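Local structure of extracellular solute-binding protein (Bordetella parapertussis, 3PU5) at residues Tyr9-Gly14 with Ala63-Asn68; Lys85-Leu90 with Leu254-Met259; Glu95-Asp100 with Val300-Thr305; Gly105-Tyr110 with Gly241-Val246; Leu263-Gln268 with Asn281-Tyr286. The protein probably binds a small solute, perhaps a polyamine, outside the cytoplasm for delivery to a membrane transporter, as other extracellular solute-binding proteins do. One frame throughout, in Å; residues are numbered along the deposited sequence.

Contact 1: residues Tyr9-Gly14 with Ala63-Asn68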
# COMPACT_ATOMS: atom_id res chain seq x y z
N TYR A 9 1.61 -23.71 1.21
CA TYR A 9 2.34 -22.77 2.04
C TYR A 9 2.32 -21.37 1.40
O TYR A 9 2.63 -21.21 0.21
CB TYR A 9 3.77 -23.27 2.31
CG TYR A 9 3.80 -24.52 3.17
CD1 TYR A 9 3.53 -25.77 2.62
CD2 TYR A 9 4.06 -24.44 4.53
CE1 TYR A 9 3.54 -26.92 3.42
CE2 TYR A 9 4.07 -25.58 5.33
CZ TYR A 9 3.81 -26.81 4.77
OH TYR A 9 3.82 -27.93 5.56
N VAL A 10 1.91 -20.39 2.18
CA VAL A 10 1.71 -19.02 1.70
C VAL A 10 2.47 -18.07 2.60
O VAL A 10 2.27 -18.07 3.83
CB VAL A 10 0.20 -18.62 1.72
CG1 VAL A 10 0.01 -17.18 1.17
CG2 VAL A 10 -0.64 -19.61 0.92
N THR A 11 3.35 -17.27 2.01
CA THR A 11 4.15 -16.35 2.82
C THR A 11 3.26 -15.28 3.42
O THR A 11 2.20 -14.95 2.88
CB THR A 11 5.26 -15.68 2.00
OG1 THR A 11 4.68 -14.76 1.06
CG2 THR A 11 6.09 -16.71 1.26
N SER A 12 3.71 -14.74 4.54
CA SER A 12 3.07 -13.59 5.15
C SER A 12 4.09 -12.87 6.02
O SER A 12 5.26 -13.27 6.10
CB SER A 12 1.85 -14.02 5.96
OG SER A 12 0.99 -12.92 6.18
N SER A 13 3.66 -11.79 6.67
CA SER A 13 4.58 -10.96 7.42
C SER A 13 4.57 -11.31 8.90
O SER A 13 5.37 -12.12 9.37
CB SER A 13 4.25 -9.47 7.22
OG SER A 13 2.86 -9.23 7.40
N GLY A 14 3.64 -10.71 9.64
CA GLY A 14 3.49 -11.00 11.05
C GLY A 14 2.45 -10.11 11.67
O GLY A 14 1.78 -9.34 10.98
N ALA A 63 3.45 -16.67 -3.20
CA ALA A 63 4.31 -15.58 -2.79
C ALA A 63 3.42 -14.40 -2.48
O ALA A 63 2.69 -13.93 -3.34
CB ALA A 63 5.28 -15.22 -3.90
N ALA A 64 3.45 -13.95 -1.23
CA ALA A 64 2.61 -12.84 -0.82
C ALA A 64 3.41 -11.91 0.07
O ALA A 64 3.60 -12.18 1.26
CB ALA A 64 1.37 -13.37 -0.09
N PHE A 65 3.91 -10.83 -0.52
CA PHE A 65 4.69 -9.84 0.22
C PHE A 65 4.93 -8.55 -0.57
O PHE A 65 4.36 -8.36 -1.64
CB PHE A 65 6.02 -10.43 0.73
CG PHE A 65 6.84 -11.10 -0.34
CD1 PHE A 65 7.60 -10.36 -1.22
CD2 PHE A 65 6.86 -12.49 -0.44
CE1 PHE A 65 8.37 -10.98 -2.21
CE2 PHE A 65 7.63 -13.12 -1.42
CZ PHE A 65 8.38 -12.37 -2.31
N GLY A 66 5.79 -7.68 -0.04
CA GLY A 66 6.01 -6.36 -0.59
C GLY A 66 6.44 -6.27 -2.04
O GLY A 66 7.10 -7.16 -2.56
N GLY A 67 6.09 -5.15 -2.67
CA GLY A 67 6.33 -4.93 -4.08
C GLY A 67 7.79 -4.91 -4.52
O GLY A 67 8.13 -5.50 -5.55
N ASN A 68 8.64 -4.23 -3.76
CA ASN A 68 10.07 -4.16 -4.09
C ASN A 68 10.71 -5.53 -4.28
O ASN A 68 11.36 -5.80 -5.30
CB ASN A 68 10.83 -3.42 -2.99
CG ASN A 68 10.53 -1.95 -2.97
OD1 ASN A 68 10.48 -1.30 -4.02
ND2 ASN A 68 10.33 -1.40 -1.77

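Contact 2: residues Lys85-Leu90 with Leu254-Met259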
# COMPACT_ATOMS: atom_id res chain seq x y z
N LYS A 85 -8.83 -16.90 -16.85
CA LYS A 85 -9.17 -18.30 -17.05
C LYS A 85 -8.82 -19.11 -15.82
O LYS A 85 -9.65 -19.86 -15.29
CB LYS A 85 -8.43 -18.88 -18.26
CG LYS A 85 -8.97 -18.45 -19.61
CD LYS A 85 -8.10 -17.39 -20.27
CE LYS A 85 -8.36 -16.00 -19.70
NZ LYS A 85 -7.74 -14.91 -20.54
N SER A 86 -7.58 -18.96 -15.35
CA SER A 86 -7.08 -19.76 -14.24
C SER A 86 -7.44 -19.18 -12.86
O SER A 86 -7.52 -19.91 -11.88
CB SER A 86 -5.57 -19.94 -14.36
OG SER A 86 -4.92 -18.69 -14.52
N VAL A 87 -7.63 -17.87 -12.80
CA VAL A 87 -7.97 -17.20 -11.56
C VAL A 87 -9.10 -16.21 -11.87
O VAL A 87 -8.85 -15.03 -12.09
CB VAL A 87 -6.74 -16.45 -10.95
CG1 VAL A 87 -7.08 -15.83 -9.59
CG2 VAL A 87 -5.54 -17.39 -10.82
N PRO A 88 -10.34 -16.71 -11.91
CA PRO A 88 -11.51 -15.93 -12.34
C PRO A 88 -11.65 -14.58 -11.64
O PRO A 88 -12.08 -13.62 -12.26
CB PRO A 88 -12.69 -16.85 -11.99
CG PRO A 88 -12.11 -18.22 -12.07
CD PRO A 88 -10.70 -18.09 -11.55
N SER A 89 -11.28 -14.50 -10.36
CA SER A 89 -11.36 -13.23 -9.63
C SER A 89 -10.60 -12.09 -10.30
O SER A 89 -10.95 -10.92 -10.13
CB SER A 89 -10.87 -13.40 -8.19
OG SER A 89 -11.80 -14.15 -7.42
N LEU A 90 -9.55 -12.42 -11.06
CA LEU A 90 -8.76 -11.37 -11.72
C LEU A 90 -9.62 -10.51 -12.65
O LEU A 90 -9.27 -9.37 -12.96
CB LEU A 90 -7.58 -11.97 -12.48
CG LEU A 90 -6.43 -12.50 -11.62
CD1 LEU A 90 -5.36 -13.18 -12.49
CD2 LEU A 90 -5.81 -11.37 -10.78
N LEU A 254 -3.56 -25.64 -6.69
CA LEU A 254 -4.07 -25.26 -5.37
C LEU A 254 -3.76 -23.78 -5.08
O LEU A 254 -4.59 -23.07 -4.52
CB LEU A 254 -3.46 -26.15 -4.29
CG LEU A 254 -3.66 -27.66 -4.50
CD1 LEU A 254 -3.26 -28.43 -3.25
CD2 LEU A 254 -5.11 -27.94 -4.86
N ALA A 255 -2.56 -23.34 -5.44
CA ALA A 255 -2.15 -21.95 -5.26
C ALA A 255 -3.06 -20.99 -6.02
O ALA A 255 -3.48 -19.97 -5.47
CB ALA A 255 -0.70 -21.78 -5.69
N LYS A 256 -3.37 -21.32 -7.28
CA LYS A 256 -4.29 -20.50 -8.08
C LYS A 256 -5.68 -20.49 -7.43
O LYS A 256 -6.38 -19.47 -7.47
CB LYS A 256 -4.38 -21.02 -9.52
CG LYS A 256 -3.12 -20.78 -10.36
CD LYS A 256 -3.22 -21.49 -11.72
CE LYS A 256 -1.96 -21.31 -12.53
NZ LYS A 256 -2.02 -22.11 -13.79
N ALA A 257 -6.06 -21.61 -6.85
CA ALA A 257 -7.34 -21.72 -6.17
C ALA A 257 -7.36 -20.83 -4.93
O ALA A 257 -8.35 -20.12 -4.69
CB ALA A 257 -7.62 -23.17 -5.80
N PHE A 258 -6.28 -20.85 -4.16
CA PHE A 258 -6.20 -19.93 -3.02
C PHE A 258 -6.23 -18.47 -3.49
O PHE A 258 -6.96 -17.63 -2.93
CB PHE A 258 -4.95 -20.18 -2.17
CG PHE A 258 -4.79 -19.19 -1.06
CD1 PHE A 258 -5.54 -19.30 0.10
CD2 PHE A 258 -3.94 -18.10 -1.19
CE1 PHE A 258 -5.43 -18.35 1.12
CE2 PHE A 258 -3.82 -17.15 -0.17
CZ PHE A 258 -4.57 -17.28 0.98
N MSE A 259 -5.44 -18.15 -4.50
CA MSE A 259 -5.39 -16.77 -4.99
C MSE A 259 -6.78 -16.34 -5.46
O MSE A 259 -7.22 -15.22 -5.20
CB MSE A 259 -4.38 -16.64 -6.12
CG MSE A 259 -4.18 -15.22 -6.62
SE MSE A 259 -2.66 -15.14 -7.88
CE MSE A 259 -2.73 -13.23 -8.28
O HOH W 1 -2.77 -19.55 -15.94

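Contact 3: residues Glu95-Asp100 with Val300-Thr305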
# COMPACT_ATOMS: atom_id res chain seq x y z
N GLU A 95 -7.05 -3.13 -13.81
CA GLU A 95 -5.73 -3.36 -14.39
C GLU A 95 -4.58 -2.74 -13.60
O GLU A 95 -3.49 -3.30 -13.54
CB GLU A 95 -5.72 -2.85 -15.84
CG GLU A 95 -4.39 -3.04 -16.57
CD GLU A 95 -3.92 -4.50 -16.60
OE1 GLU A 95 -4.77 -5.41 -16.70
OE2 GLU A 95 -2.68 -4.72 -16.52
N LYS A 96 -4.80 -1.58 -12.99
CA LYS A 96 -3.74 -0.90 -12.26
C LYS A 96 -3.13 -1.74 -11.14
O LYS A 96 -1.96 -1.56 -10.82
CB LYS A 96 -4.22 0.43 -11.70
CG LYS A 96 -5.35 0.34 -10.69
CD LYS A 96 -5.62 1.76 -10.20
CE LYS A 96 -6.99 1.91 -9.64
NZ LYS A 96 -7.30 3.37 -9.47
N PHE A 97 -3.92 -2.63 -10.54
CA PHE A 97 -3.43 -3.48 -9.45
C PHE A 97 -2.60 -4.64 -9.97
O PHE A 97 -1.93 -5.33 -9.20
CB PHE A 97 -4.61 -3.99 -8.62
CG PHE A 97 -5.41 -2.90 -8.00
CD1 PHE A 97 -4.86 -2.10 -7.02
CD2 PHE A 97 -6.71 -2.65 -8.41
CE1 PHE A 97 -5.57 -1.07 -6.45
CE2 PHE A 97 -7.45 -1.62 -7.84
CZ PHE A 97 -6.88 -0.83 -6.85
N LYS A 98 -2.66 -4.85 -11.28
CA LYS A 98 -1.95 -5.94 -11.93
C LYS A 98 -0.82 -5.46 -12.84
O LYS A 98 0.04 -6.24 -13.25
CB LYS A 98 -2.95 -6.78 -12.74
CG LYS A 98 -4.16 -7.25 -11.93
CD LYS A 98 -5.11 -8.08 -12.80
CE LYS A 98 -6.09 -7.23 -13.57
NZ LYS A 98 -7.11 -8.10 -14.23
N ALA A 99 -0.83 -4.17 -13.15
CA ALA A 99 0.03 -3.62 -14.21
C ALA A 99 1.53 -3.89 -14.06
O ALA A 99 2.21 -4.12 -15.05
CB ALA A 99 -0.22 -2.13 -14.39
N ASP A 100 2.05 -3.87 -12.84
CA ASP A 100 3.49 -4.04 -12.66
C ASP A 100 3.97 -5.50 -12.81
O ASP A 100 5.16 -5.75 -12.96
CB ASP A 100 3.94 -3.48 -11.30
CG ASP A 100 3.92 -1.96 -11.24
OD1 ASP A 100 3.89 -1.31 -12.32
OD2 ASP A 100 3.94 -1.40 -10.13
N VAL A 300 -7.87 5.95 -6.77
CA VAL A 300 -6.54 5.92 -6.16
C VAL A 300 -5.45 5.80 -7.22
O VAL A 300 -5.66 5.19 -8.27
CB VAL A 300 -6.38 4.80 -5.09
CG1 VAL A 300 -7.34 5.03 -3.92
CG2 VAL A 300 -6.58 3.41 -5.69
N GLN A 301 -4.29 6.38 -6.93
CA GLN A 301 -3.17 6.40 -7.87
C GLN A 301 -2.05 5.48 -7.39
O GLN A 301 -1.65 5.53 -6.22
CB GLN A 301 -2.62 7.82 -8.01
CG GLN A 301 -3.65 8.83 -8.50
CD GLN A 301 -4.10 8.57 -9.92
OE1 GLN A 301 -3.28 8.57 -10.84
NE2 GLN A 301 -5.39 8.34 -10.11
N LEU A 302 -1.55 4.66 -8.30
CA LEU A 302 -0.43 3.78 -8.00
C LEU A 302 0.75 4.17 -8.87
O LEU A 302 0.61 4.36 -10.07
CB LEU A 302 -0.80 2.32 -8.28
CG LEU A 302 -1.81 1.68 -7.33
CD1 LEU A 302 -3.22 2.12 -7.67
CD2 LEU A 302 -1.70 0.18 -7.42
N VAL A 303 1.92 4.27 -8.25
CA VAL A 303 3.13 4.63 -8.97
C VAL A 303 3.87 3.37 -9.42
O VAL A 303 3.99 2.40 -8.67
CB VAL A 303 4.04 5.51 -8.12
CG1 VAL A 303 5.25 5.97 -8.94
CG2 VAL A 303 3.26 6.70 -7.57
N ASP A 304 4.36 3.39 -10.66
CA ASP A 304 5.09 2.28 -11.26
C ASP A 304 6.23 1.78 -10.37
O ASP A 304 7.17 2.52 -10.08
CB ASP A 304 5.63 2.72 -12.63
CG ASP A 304 6.48 1.65 -13.31
OD1 ASP A 304 6.62 0.54 -12.77
OD2 ASP A 304 7.01 1.94 -14.41
N THR A 305 6.15 0.52 -9.95
CA THR A 305 7.19 -0.05 -9.09
C THR A 305 8.58 0.08 -9.70
O THR A 305 9.52 0.51 -9.03
CB THR A 305 6.92 -1.54 -8.75
OG1 THR A 305 5.61 -1.67 -8.19
CG2 THR A 305 7.95 -2.06 -7.76

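Contact 4: residues Gly105-Tyr110 with Gly241-Val246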
# COMPACT_ATOMS: atom_id res chain seq x y z
N GLY A 105 0.86 -11.62 -11.34
CA GLY A 105 0.57 -11.14 -10.00
C GLY A 105 -0.49 -10.06 -9.87
O GLY A 105 -0.94 -9.48 -10.87
N SER A 106 -0.88 -9.79 -8.63
CA SER A 106 -1.81 -8.70 -8.34
C SER A 106 -1.65 -8.21 -6.90
O SER A 106 -1.42 -9.01 -5.99
CB SER A 106 -3.25 -9.17 -8.55
OG SER A 106 -4.15 -8.12 -8.25
N LEU A 107 -1.77 -6.91 -6.69
CA LEU A 107 -1.93 -6.41 -5.33
C LEU A 107 -3.16 -7.11 -4.75
O LEU A 107 -4.09 -7.43 -5.49
CB LEU A 107 -2.13 -4.89 -5.31
CG LEU A 107 -0.89 -4.00 -5.17
CD1 LEU A 107 -0.08 -4.01 -6.46
CD2 LEU A 107 -1.26 -2.57 -4.78
N TYR A 108 -3.16 -7.37 -3.44
CA TYR A 108 -4.31 -8.02 -2.82
C TYR A 108 -4.96 -7.19 -1.71
O TYR A 108 -5.90 -7.64 -1.06
CB TYR A 108 -4.03 -9.46 -2.38
CG TYR A 108 -3.01 -9.69 -1.26
CD1 TYR A 108 -3.43 -9.89 0.06
CD2 TYR A 108 -1.65 -9.80 -1.54
CE1 TYR A 108 -2.51 -10.16 1.08
CE2 TYR A 108 -0.72 -10.06 -0.53
CZ TYR A 108 -1.15 -10.24 0.77
OH TYR A 108 -0.23 -10.50 1.76
N ASP A 109 -4.43 -5.99 -1.49
CA ASP A 109 -5.14 -4.92 -0.79
C ASP A 109 -4.43 -3.62 -1.14
O ASP A 109 -3.35 -3.64 -1.72
CB ASP A 109 -5.21 -5.17 0.74
CG ASP A 109 -3.86 -4.97 1.45
OD1 ASP A 109 -3.34 -3.84 1.43
OD2 ASP A 109 -3.33 -5.94 2.04
N TYR A 110 -5.04 -2.49 -0.83
CA TYR A 110 -4.32 -1.22 -0.96
C TYR A 110 -4.56 -0.33 0.26
O TYR A 110 -5.67 -0.25 0.78
CB TYR A 110 -4.63 -0.51 -2.31
CG TYR A 110 -6.05 -0.02 -2.49
CD1 TYR A 110 -6.44 1.22 -2.01
CD2 TYR A 110 -7.00 -0.79 -3.16
CE1 TYR A 110 -7.73 1.67 -2.17
CE2 TYR A 110 -8.31 -0.34 -3.32
CZ TYR A 110 -8.66 0.89 -2.82
OH TYR A 110 -9.95 1.36 -2.96
N GLY A 241 0.30 -1.56 -1.90
CA GLY A 241 -0.18 -2.75 -1.23
C GLY A 241 0.72 -3.94 -1.51
O GLY A 241 1.57 -3.89 -2.39
N PRO A 242 0.51 -5.02 -0.75
CA PRO A 242 1.29 -6.24 -0.93
C PRO A 242 0.85 -6.98 -2.19
O PRO A 242 -0.28 -6.80 -2.65
CB PRO A 242 0.98 -7.05 0.33
CG PRO A 242 -0.40 -6.59 0.76
CD PRO A 242 -0.51 -5.14 0.31
N VAL A 243 1.73 -7.78 -2.75
CA VAL A 243 1.44 -8.48 -4.00
C VAL A 243 1.26 -9.97 -3.75
O VAL A 243 1.92 -10.54 -2.86
CB VAL A 243 2.55 -8.26 -5.04
CG1 VAL A 243 2.12 -8.77 -6.40
CG2 VAL A 243 2.90 -6.79 -5.13
N MSE A 244 0.36 -10.59 -4.50
CA MSE A 244 0.18 -12.03 -4.44
C MSE A 244 0.50 -12.67 -5.79
O MSE A 244 0.11 -12.17 -6.83
CB MSE A 244 -1.25 -12.39 -4.03
CG MSE A 244 -1.43 -13.87 -3.73
SE MSE A 244 -3.20 -14.28 -2.94
CE MSE A 244 -2.93 -13.59 -1.13
N ALA A 245 1.19 -13.80 -5.74
CA ALA A 245 1.59 -14.52 -6.95
C ALA A 245 1.75 -16.01 -6.69
O ALA A 245 2.04 -16.44 -5.56
CB ALA A 245 2.90 -13.93 -7.50
N VAL A 246 1.57 -16.79 -7.75
CA VAL A 246 1.80 -18.23 -7.72
C VAL A 246 3.27 -18.55 -8.02
O VAL A 246 3.81 -18.13 -9.04
CB VAL A 246 0.93 -18.94 -8.77
CG1 VAL A 246 1.21 -20.45 -8.77
CG2 VAL A 246 -0.55 -18.68 -8.50

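Contact 5: residues Leu263-Gln268 with Asn281-Tyr286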
# COMPACT_ATOMS: atom_id res chain seq x y z
N LEU A 263 -8.71 -13.11 -3.69
CA LEU A 263 -9.02 -11.94 -4.50
C LEU A 263 -10.52 -11.85 -4.75
O LEU A 263 -11.00 -10.91 -5.39
CB LEU A 263 -8.26 -11.99 -5.83
CG LEU A 263 -6.73 -11.87 -5.74
CD1 LEU A 263 -6.05 -12.01 -7.11
CD2 LEU A 263 -6.36 -10.54 -5.09
N GLY A 264 -11.26 -12.85 -4.25
CA GLY A 264 -12.70 -12.90 -4.44
C GLY A 264 -13.42 -11.94 -3.52
O GLY A 264 -12.85 -11.42 -2.56
N GLU A 265 -14.70 -11.71 -3.81
CA GLU A 265 -15.47 -10.68 -3.12
C GLU A 265 -15.63 -10.94 -1.61
O GLU A 265 -15.54 -10.01 -0.80
CB GLU A 265 -16.85 -10.51 -3.79
CG GLU A 265 -17.71 -9.44 -3.15
CD GLU A 265 -19.11 -9.33 -3.76
OE1 GLU A 265 -19.37 -9.95 -4.82
OE2 GLU A 265 -19.95 -8.62 -3.16
N GLU A 266 -15.85 -12.19 -1.24
CA GLU A 266 -16.09 -12.52 0.17
C GLU A 266 -14.85 -12.29 1.04
O GLU A 266 -14.92 -11.63 2.08
CB GLU A 266 -16.59 -13.96 0.27
CG GLU A 266 -16.57 -14.57 1.67
CD GLU A 266 -17.09 -16.00 1.68
OE1 GLU A 266 -18.31 -16.19 1.52
OE2 GLU A 266 -16.28 -16.94 1.82
N ALA A 267 -13.72 -12.81 0.60
CA ALA A 267 -12.48 -12.66 1.36
C ALA A 267 -11.97 -11.22 1.32
O ALA A 267 -11.48 -10.70 2.32
CB ALA A 267 -11.43 -13.64 0.86
N GLN A 268 -12.07 -10.58 0.16
CA GLN A 268 -11.63 -9.20 0.05
C GLN A 268 -12.38 -8.32 1.03
O GLN A 268 -11.79 -7.50 1.75
CB GLN A 268 -11.80 -8.69 -1.38
CG GLN A 268 -10.71 -9.17 -2.33
CD GLN A 268 -9.42 -8.39 -2.15
OE1 GLN A 268 -9.42 -7.16 -2.26
NE2 GLN A 268 -8.33 -9.09 -1.88
N ASN A 281 -10.83 -5.92 -5.45
CA ASN A 281 -11.96 -6.47 -6.18
C ASN A 281 -13.05 -5.40 -6.26
O ASN A 281 -13.55 -4.94 -5.23
CB ASN A 281 -12.46 -7.74 -5.49
CG ASN A 281 -13.48 -8.51 -6.32
OD1 ASN A 281 -14.39 -7.93 -6.91
ND2 ASN A 281 -13.35 -9.83 -6.34
N ARG A 282 -13.40 -4.97 -7.47
CA ARG A 282 -14.36 -3.88 -7.64
C ARG A 282 -15.78 -4.23 -7.19
O ARG A 282 -16.62 -3.35 -7.07
CB ARG A 282 -14.39 -3.41 -9.10
CG ARG A 282 -15.03 -4.40 -10.05
CD ARG A 282 -15.32 -3.77 -11.41
NE ARG A 282 -14.13 -3.23 -12.07
CZ ARG A 282 -13.28 -3.96 -12.79
NH1 ARG A 282 -13.50 -5.26 -12.94
NH2 ARG A 282 -12.22 -3.38 -13.35
N LYS A 283 -16.04 -5.52 -6.95
CA LYS A 283 -17.38 -5.96 -6.55
C LYS A 283 -17.66 -5.67 -5.07
O LYS A 283 -18.82 -5.62 -4.65
CB LYS A 283 -17.54 -7.45 -6.77
CG LYS A 283 -17.77 -7.89 -8.20
CD LYS A 283 -18.12 -9.37 -8.17
CE LYS A 283 -18.77 -9.85 -9.45
NZ LYS A 283 -19.69 -10.99 -9.15
N VAL A 284 -16.60 -5.49 -4.29
CA VAL A 284 -16.77 -5.30 -2.84
C VAL A 284 -17.55 -4.03 -2.48
O VAL A 284 -17.22 -2.94 -2.93
CB VAL A 284 -15.42 -5.33 -2.09
CG1 VAL A 284 -15.59 -4.92 -0.65
CG2 VAL A 284 -14.80 -6.73 -2.17
N GLN A 285 -18.59 -4.19 -1.66
CA GLN A 285 -19.37 -3.06 -1.16
C GLN A 285 -19.19 -3.00 0.34
O GLN A 285 -19.31 -4.01 1.04
CB GLN A 285 -20.85 -3.22 -1.55
CG GLN A 285 -21.02 -3.55 -3.05
CD GLN A 285 -22.45 -3.35 -3.56
OE1 GLN A 285 -23.23 -2.60 -2.98
NE2 GLN A 285 -22.79 -4.02 -4.66
N TYR A 286 -18.86 -1.81 0.84
CA TYR A 286 -18.39 -1.67 2.21
C TYR A 286 -19.49 -1.39 3.21
O TYR A 286 -20.54 -0.84 2.87
CB TYR A 286 -17.34 -0.56 2.31
CG TYR A 286 -16.08 -0.86 1.52
CD1 TYR A 286 -15.09 -1.67 2.05
CD2 TYR A 286 -15.90 -0.33 0.25
CE1 TYR A 286 -13.94 -1.95 1.33
CE2 TYR A 286 -14.75 -0.60 -0.48
CZ TYR A 286 -13.79 -1.42 0.07
OH TYR A 286 -12.65 -1.68 -0.64
O HOH W 2 -19.49 -6.92 -1.19

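Contact 1: residues Tyr9-Gly14 with Ala63-Asn68
T11 lays its hydroxyl over the backbone of A64, where two parallel strands of the first lobe run side by side in an α/β sheet of the type 2 periplasmic binding protein fold. The axes of 9-12 and 63-65 pass 5.3 Å apart and differ in direction by only 13°. Y9 pairs through its backbone with D61 and V62, and T11 with V62. At A64 a side chain takes over: A64 N donates to T11 OG1 at 2.7 Å, with 155° at the hydrogen. T11 OG1 is placed for this by its first torsion (chi1 69°), which holds it between the backbone N and the carbonyl carbon and puts CG2 anti to the carbonyl carbon. The same oxygen touches the F65 ring in its plane, at the edge, 3.5 Å from CD2. The ring also touches H47 and A48 of helix 44-53 and M70 and L73 of helix 67-75. A64 sits close against the neighbouring strand: its CB is 3.5 Å from T11 O, and V10 CG1 meets it at 4.2 Å. V10 also leans on V37 and L39 of strand 36-41, joining the next strand to this buried layer. Beyond F65 the chain turns through G66, the N-cap of helix 67-75, so the contact lies where strand gives way to helix. Next to A64 itself no backbone bond is made to S12: S12 N stays 4.2 Å from A64 O.

Contact 2: residues Lys85-Leu90 with Leu254-Met259
V87 pushes its two methyls against one flank of the helix, crossing the side chains of K256 and M259, a turn apart, at about a right angle. With chi1 at -176° CG1 stands opposite the backbone N and meets CG of selenomethionine M259 at 4.2 Å, while CG2 rests 4.0 Å from K256 CB. M259 runs fully extended from its backbone, which carries its terminal CE past V87 to L90 CD2, 4.4 Å away. Segment 85-90, a loop that runs into a 3-10 segment from P88, thereby covers one flank of helix 252-262, the α-helix that lies against strand 238-246 in the first lobe of the binding-protein fold. On that strand A255 and K256 touch V246, and F258 and M259 touch M244. K256 is stretched out beyond CG, and its aliphatic length passes alongside S86, with CD 3.9 Å from S86 CB. At the outer end a water joins the two polar tips: it lies 2.7 Å from S86 OG and accepts a weak bond of 3.4 Å from K256 NZ. S86 OG is also bonded to D83 N, and farther along the loop S89 OG meets N260 O near the end of the helix.

Contact 3: residues Glu95-Asp100 with Val300-Thr305
K96 stretches its chain across L302, nearly at right angles to it. Extended from CG onward, it brings CD to 3.5 Å from L302 CD1 and delivers NZ to V300 O at 2.7 Å, in the carbonyl plane on a lone pair. NZ has a further acceptor in I297 O. L302 fills the angle between K96 and F97, its CD2 3.9 Å from F97 CD1, again crossing at about a right angle. At the other end D100 OD2 grips T305 twice, taking its OG1 at 2.6 Å and its N at 2.9 Å, both from one face of the carboxylate, well above its plane. The other oxygen, D100 OD1, comes within 3.3 Å of D304 OD1, the two carboxylate planes turned 37° apart, which would probably raise the proton affinity of one group. Linker 300-305 probably lies at the junction of the two lobes of the binding-protein fold. Its D304 is the N-cap of helix 305-322, V303 packs on S161 of helix 156-167, and Q301 makes a backbone hydrogen bond to S239 of strand 238-246; on the first-lobe side F97 bonds through its backbone to L107 of strand 106-107.

Contact 4: residues Gly105-Tyr110 with Gly241-Val246
A short antiparallel ladder joins strand 106-107 to strand 238-246 in the sheet of the first lobe. S106 and M244 form the hydrogen-bonded pair, S106 N to M244 O at 3.1 Å and M244 N to S106 O at 2.8 Å, the latter nearly straight at 169°. L107 and V243 follow as a non-hydrogen-bonded pair, and beyond them Y108 N donates to P242 O at 3.0 Å. Past the strand the ring of Y108 is clamped between two residues of the partner strand. The CE methyl of selenomethionine M244 sits over the ring centre, 3.8 Å from its centroid, reached because the chain bends at chi3 (-74°); its selenium stands farther off over the same face. On the opposite face P242 CG makes a CH-pi contact at 3.9 Å, shifted toward the rim. At the ring edge, near its plane, CE2 meets V243 O. D109 crosses the proline at about a right angle, its OD1 3.3 Å from P242 CD. Near G241 the chains are packed closely, with G241 CA a CA-H...O partner of D109 O. V243 and A245 also pair through their backbones with F65 and A63, which puts strand 238-246 between 62-65 and 106-107. A returning antiparallel strand in that place is typical of the type 2 periplasmic binding protein fold.

Contact 5: residues Leu263-Gln268 with Asn281-Tyr286
N281 reaches from its loop back to the start of helix 265-275, where L263 O awaits it. Its CB lies 3.5 Å from that oxygen and rests against Q268 CG at 3.9 Å. CG stands opposite the backbone N (chi1 -170°), which turns the amide toward the helix start. The ND2 atom then donates to L263 O at 2.8 Å with 163° at the hydrogen, on a lone pair in the carbonyl plane and close to the plane of the amide itself. OD1 looks back to its own chain, accepting K283 N at 2.9 Å in an Asx turn, while N281-V284 forms a type I turn. Both ends of the amide are thus held, and its rotation is fixed. Beside it V284 CG2 sits 3.7 Å from Q268 CB and covers the first turn of the helix, entered through the N-cap G264. Q268 has its own polar partners, OE1 taking V280 N and NE2 giving to Y108 O and A262 O. E265, extended, crosses K283 at about a right angle, its OE1 3.6 Å from K283 CD. E265 OE1 and K283 NZ stay 4.5 Å apart, beyond a salt bridge, so the charges probably attract only at a distance; the direct polar link across the segments is the N281 amide bond, with a water bridge from E265 OE2 to Q285 N.

Overall arrangement
From the N terminus, contact 1 closes first, bringing strand 62-65 back beside 7-12. After it the chain opens contacts 2, 3 and 4 in turn, at 85-90, 95-100 and 105-110, and their partners return late. Of these three, contact 4 closes first, at 241-246, so it nests within contacts 2 and 3. Contact 2 closes next and crosses contact 3, which ties the 95-100 loop to the linker before helix 305-322. Contact 5, a short loop of its own, nests inside contact 3 and follows contact 2. Contacts 1 and 4 share a sheet through strands 62-65 and 238-246, contact 2 joins a loop to helix 252-262, which packs on that sheet, and L263 and Q268 of contact 5 meet Y108 of contact 4.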